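PDB 6QBT: HTLV-2 integrase catalytic core domain from Human T-cell leukemia virus 2, which probably inserts viral DNA into the host genome as the magnesium-dependent catalytic domain of the retroviral integrase. Local coordinates for residues His16-His27 with Val39-Thr50. Residues are numbered along the deposited sequence; the frame is centred on the assembly and turned at random.
Sequences HYKYKKYKYCLH and VSCKKKETSCET
The imidazole of His27, on the antiparallel hairpin of strands 22-31 and 37-42 at one side of the RNase H-like sheet of the integrase core, is wedged between the end of strand 37-42 and the start of helix 47-61. Glu49 O sits above one face, displaced toward the rim, and Lys44 O lies in plane at the edge, 3.1 Å from His27 CE1. Lys42 CG presses obliquely on the same ring, 3.4 Å from His27 ND1, before Lys42 NZ runs on to Ser52. His27 NE2, buried here, has no polar partner. A second flat group, the Tyr24 ring, takes Tyr22 CD2 over the centre of one face and has Tyr17 O and Tyr19 O in plane at its edge, while Cys41 SG meets it obliquely, 3.5 Å from Tyr24 CD2, in a sulfur-aromatic contact. Tyr22 has CG anti to its backbone N (chi1 -168°), which carries its OH across to donate to Lys43 O at 2.7 Å.

Cys25 pairs with Lys42 and His27 with Ser40 as hydrogen-bonded pairs; Leu26 and Cys41 form the non-hydrogen-bonded pair between them. Leu26 lies alongside Val39 on the face that helix 128-142 covers, where Leu136 touches Val39 and Ile132 touches Cys41. Beyond the strand, Glu45 passes near Cys25 SG and reaches His16 on strand 9-19, its side chain about 5 Å from the magnesium ion bound at Asp13 and Asp70. His16 NE2 donates to Glu45 OE2 at 2.9 Å, from the syn side but well out of the carboxylate plane. The bond is bent, 141° at the hydrogen. Ring and carboxylate planes stand 48° apart.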
loop_
_atom_site.group_PDB
_atom_site.type_symbol
_atom_site.label_atom_id
_atom_site.label_comp_id
_atom_site.label_asym_id
_atom_site.label_seq_id
_atom_site.Cartn_x
_atom_site.Cartn_y
_atom_site.Cartn_z
ATOM N N HIS A 16 14.087 17.253 -11.693
ATOM C CA HIS A 16 13.003 18.106 -12.101
ATOM C C HIS A 16 12.365 17.541 -13.343
ATOM O O HIS A 16 13.037 16.884 -14.118
ATOM C CB HIS A 16 13.494 19.526 -12.255
ATOM C CG HIS A 16 13.921 20.136 -10.955
ATOM N ND1 HIS A 16 15.203 20.009 -10.454
ATOM C CD2 HIS A 16 13.221 20.819 -10.020
ATOM C CE1 HIS A 16 15.279 20.604 -9.276
ATOM N NE2 HIS A 16 14.090 21.104 -8.990
ATOM N N TYR A 17 11.042 17.694 -13.460
ATOM C CA TYR A 17 10.270 17.153 -14.587
ATOM C C TYR A 17 9.171 18.129 -14.995
ATOM O O TYR A 17 8.238 18.350 -14.237
ATOM C CB TYR A 17 9.663 15.799 -14.259
ATOM C CG TYR A 17 9.009 15.180 -15.460
ATOM C CD1 TYR A 17 9.776 14.550 -16.441
ATOM C CD2 TYR A 17 7.635 15.267 -15.658
ATOM C CE1 TYR A 17 9.192 13.997 -17.570
ATOM C CE2 TYR A 17 7.027 14.711 -16.783
ATOM C CZ TYR A 17 7.809 14.076 -17.734
ATOM O OH TYR A 17 7.229 13.520 -18.839
ATOM N N LYS A 18 9.303 18.690 -16.196
ATOM C CA LYS A 18 8.385 19.687 -16.734
ATOM C C LYS A 18 7.188 18.969 -17.347
ATOM O O LYS A 18 7.361 18.112 -18.201
ATOM C CB LYS A 18 9.076 20.537 -17.813
ATOM C CG LYS A 18 9.134 22.027 -17.525
ATOM C CD LYS A 18 9.390 22.864 -18.773
ATOM C CE LYS A 18 9.096 24.323 -18.467
ATOM N NZ LYS A 18 9.262 25.170 -19.672
ATOM N N TYR A 19 5.982 19.295 -16.900
ATOM C CA TYR A 19 4.760 18.733 -17.481
ATOM C C TYR A 19 3.720 19.841 -17.437
ATOM O O TYR A 19 3.441 20.390 -16.370
ATOM C CB TYR A 19 4.296 17.484 -16.700
ATOM C CG TYR A 19 2.950 16.890 -17.128
ATOM C CD1 TYR A 19 2.818 16.136 -18.315
ATOM C CD2 TYR A 19 1.797 17.073 -16.342
ATOM C CE1 TYR A 19 1.575 15.584 -18.699
ATOM C CE2 TYR A 19 0.559 16.529 -16.705
ATOM C CZ TYR A 19 0.447 15.784 -17.876
ATOM O OH TYR A 19 -0.790 15.260 -18.220
ATOM N N LYS A 20 3.190 20.178 -18.609
ATOM C CA LYS A 20 2.192 21.225 -18.780
ATOM C C LYS A 20 2.618 22.553 -18.157
ATOM O O LYS A 20 1.877 23.156 -17.396
ATOM C CB LYS A 20 0.847 20.749 -18.234
ATOM C CG LYS A 20 0.420 19.460 -18.894
ATOM C CD LYS A 20 -1.060 19.196 -18.790
ATOM C CE LYS A 20 -1.440 18.210 -19.879
ATOM N NZ LYS A 20 -2.889 17.923 -19.863
ATOM N N LYS A 21 3.843 22.970 -18.476
ATOM C CA LYS A 21 4.410 24.233 -18.023
ATOM C C LYS A 21 4.595 24.337 -16.505
ATOM O O LYS A 21 4.722 25.435 -15.999
ATOM C CB LYS A 21 3.567 25.417 -18.519
ATOM C CG LYS A 21 3.275 25.424 -20.012
ATOM C CD LYS A 21 1.989 26.199 -20.331
ATOM C CE LYS A 21 2.040 26.925 -21.667
ATOM N NZ LYS A 21 2.607 26.089 -22.761
ATOM N N TYR A 22 4.583 23.225 -15.782
ATOM C CA TYR A 22 4.994 23.229 -14.384
ATOM C C TYR A 22 6.177 22.298 -14.200
ATOM O O TYR A 22 6.161 21.145 -14.694
ATOM C CB TYR A 22 3.877 22.787 -13.429
ATOM C CG TYR A 22 4.237 23.068 -11.969
ATOM C CD1 TYR A 22 4.025 24.350 -11.395
ATOM C CD2 TYR A 22 4.808 22.083 -11.169
ATOM C CE1 TYR A 22 4.346 24.609 -10.069
ATOM C CE2 TYR A 22 5.144 22.339 -9.847
ATOM C CZ TYR A 22 4.903 23.598 -9.305
ATOM O OH TYR A 22 5.261 23.832 -8.012
ATOM N N LYS A 23 7.170 22.778 -13.454
ATOM C CA LYS A 23 8.371 22.000 -13.185
ATOM C C LYS A 23 8.199 21.272 -11.854
ATOM O O LYS A 23 8.361 21.849 -10.803
ATOM C CB LYS A 23 9.601 22.925 -13.174
ATOM C CG LYS A 23 10.941 22.217 -12.994
ATOM C CD LYS A 23 12.112 23.189 -12.951
ATOM C CE LYS A 23 12.329 23.843 -14.316
ATOM N NZ LYS A 23 13.495 24.779 -14.317
ATOM N N TYR A 24 7.887 19.994 -11.914
ATOM C CA TYR A 24 7.695 19.191 -10.703
ATOM C C TYR A 24 9.047 18.768 -10.150
ATOM O O TYR A 24 10.051 18.723 -10.894
ATOM C CB TYR A 24 6.851 17.949 -10.997
ATOM C CG TYR A 24 5.439 18.305 -11.349
ATOM C CD1 TYR A 24 5.104 18.724 -12.641
ATOM C CD2 TYR A 24 4.425 18.254 -10.392
ATOM C CE1 TYR A 24 3.803 19.062 -12.967
ATOM C CE2 TYR A 24 3.130 18.606 -10.710
ATOM C CZ TYR A 24 2.815 19.000 -11.998
ATOM O OH TYR A 24 1.516 19.355 -12.326
ATOM N N CYS A 25 9.051 18.471 -8.846
ATOM C CA CYS A 25 10.207 17.959 -8.125
ATOM C C CYS A 25 9.986 16.488 -7.848
ATOM O O CYS A 25 9.169 16.108 -7.007
ATOM C CB CYS A 25 10.369 18.699 -6.802
ATOM S SG CYS A 25 10.716 20.450 -7.040
ATOM N N LEU A 26 10.705 15.665 -8.583
ATOM C CA LEU A 26 10.755 14.247 -8.344
ATOM C C LEU A 26 11.786 14.019 -7.238
ATOM O O LEU A 26 12.981 14.272 -7.428
ATOM C CB LEU A 26 11.140 13.510 -9.630
ATOM C CG LEU A 26 10.022 13.211 -10.638
ATOM C CD1 LEU A 26 8.833 14.162 -10.663
ATOM C CD2 LEU A 26 10.651 13.201 -11.992
ATOM N N HIS A 27 11.314 13.599 -6.075
ATOM C CA HIS A 27 12.187 13.201 -4.996
ATOM C C HIS A 27 12.426 11.689 -5.167
ATOM O O HIS A 27 11.470 10.884 -5.103
ATOM C CB HIS A 27 11.521 13.431 -3.660
ATOM C CG HIS A 27 11.324 14.857 -3.295
ATOM N ND1 HIS A 27 10.391 15.664 -3.917
ATOM C CD2 HIS A 27 11.878 15.606 -2.311
ATOM C CE1 HIS A 27 10.416 16.863 -3.359
ATOM N NE2 HIS A 27 11.310 16.856 -2.387
ATOM N N VAL A 39 10.129 7.106 -5.770
ATOM C CA VAL A 39 10.037 8.429 -6.332
ATOM C C VAL A 39 8.725 9.014 -5.904
ATOM O O VAL A 39 7.719 8.332 -5.978
ATOM C CB VAL A 39 10.170 8.429 -7.891
ATOM C CG1 VAL A 39 9.449 7.255 -8.513
ATOM C CG2 VAL A 39 9.658 9.733 -8.521
ATOM N N SER A 40 8.750 10.279 -5.476
ATOM C CA SER A 40 7.557 11.021 -5.142
ATOM C C SER A 40 7.532 12.275 -5.970
ATOM O O SER A 40 8.527 13.013 -6.006
ATOM C CB SER A 40 7.583 11.432 -3.687
ATOM O OG SER A 40 7.627 10.294 -2.877
ATOM N N CYS A 41 6.395 12.519 -6.620
ATOM C CA CYS A 41 6.195 13.718 -7.389
ATOM C C CYS A 41 5.622 14.785 -6.434
ATOM O O CYS A 41 4.594 14.588 -5.813
ATOM C CB CYS A 41 5.266 13.455 -8.564
ATOM S SG CYS A 41 5.108 14.887 -9.669
ATOM N N LYS A 42 6.331 15.891 -6.301
ATOM C CA LYS A 42 5.959 16.975 -5.430
ATOM C C LYS A 42 6.033 18.239 -6.259
ATOM O O LYS A 42 6.738 18.275 -7.263
ATOM C CB LYS A 42 6.952 17.093 -4.257
ATOM C CG LYS A 42 7.080 15.877 -3.351
ATOM C CD LYS A 42 5.784 15.620 -2.594
ATOM C CE LYS A 42 5.974 14.532 -1.541
ATOM N NZ LYS A 42 4.715 14.243 -0.787
ATOM N N LYS A 43 5.321 19.271 -5.819
ATOM C CA LYS A 43 5.374 20.582 -6.450
ATOM C C LYS A 43 6.617 21.391 -6.014
ATOM O O LYS A 43 7.041 22.348 -6.701
ATOM C CB LYS A 43 4.076 21.351 -6.157
ATOM C CG LYS A 43 2.848 20.788 -6.869
ATOM C CD LYS A 43 1.562 21.375 -6.296
ATOM C CE LYS A 43 0.320 20.924 -7.062
ATOM N NZ LYS A 43 0.323 21.314 -8.510
ATOM N N LYS A 44 7.185 20.998 -4.876
ATOM C CA LYS A 44 8.229 21.749 -4.209
ATOM C C LYS A 44 9.249 20.803 -3.629
ATOM O O LYS A 44 9.022 19.614 -3.581
ATOM C CB LYS A 44 7.635 22.549 -3.044
ATOM C CG LYS A 44 6.360 23.334 -3.359
ATOM C CD LYS A 44 5.966 24.192 -2.176
ATOM C CE LYS A 44 6.778 25.479 -2.198
ATOM N NZ LYS A 44 7.139 25.989 -0.849
ATOM N N GLU A 45 10.360 21.354 -3.163
ATOM C CA GLU A 45 11.398 20.594 -2.486
ATOM C C GLU A 45 11.847 21.235 -1.155
ATOM O O GLU A 45 13.025 21.212 -0.844
ATOM C CB GLU A 45 12.580 20.351 -3.424
ATOM C CG GLU A 45 13.252 21.582 -3.990
ATOM C CD GLU A 45 14.340 21.203 -4.984
ATOM O OE1 GLU A 45 15.237 20.398 -4.640
ATOM O OE2 GLU A 45 14.293 21.688 -6.129
ATOM N N THR A 46 10.902 21.742 -0.357
ATOM C CA THR A 46 11.198 22.221 0.998
ATOM C C THR A 46 11.229 21.007 1.947
ATOM O O THR A 46 10.963 19.872 1.524
ATOM C CB THR A 46 10.184 23.291 1.481
ATOM O OG1 THR A 46 8.944 22.674 1.849
ATOM C CG2 THR A 46 9.916 24.338 0.396
ATOM N N SER A 47 11.591 21.240 3.207
ATOM C CA SER A 47 11.814 20.153 4.190
ATOM C C SER A 47 10.545 19.318 4.489
ATOM O O SER A 47 10.597 18.101 4.708
ATOM C CB SER A 47 12.359 20.734 5.487
ATOM O OG SER A 47 11.349 21.475 6.138
ATOM N N CYS A 48 9.355 20.014 4.286
ATOM C CA CYS A 48 8.095 19.370 4.576
ATOM C C CYS A 48 7.729 18.263 3.542
ATOM O O CYS A 48 7.458 17.106 3.909
ATOM C CB CYS A 48 7.005 20.458 4.662
ATOM S SG CYS A 48 5.341 19.809 4.414
ATOM N N GLU A 49 8.168 18.595 2.234
ATOM C CA GLU A 49 8.023 17.687 1.112
ATOM C C GLU A 49 9.132 16.653 1.104
ATOM O O GLU A 49 8.911 15.535 0.682
ATOM C CB GLU A 49 8.049 18.439 -0.228
ATOM C CG GLU A 49 6.841 19.327 -0.508
ATOM C CD GLU A 49 6.892 20.691 0.169
ATOM O OE1 GLU A 49 7.947 21.122 0.691
ATOM O OE2 GLU A 49 5.843 21.356 0.178
ATOM N N THR A 50 10.324 17.033 1.563
ATOM C CA THR A 50 11.455 16.121 1.593
ATOM C C THR A 50 11.244 15.052 2.645
ATOM O O THR A 50 11.420 13.872 2.384
ATOM C CB THR A 50 12.731 16.889 1.877
ATOM O OG1 THR A 50 12.854 17.910 0.889
ATOM C CG2 THR A 50 13.974 15.978 1.826
#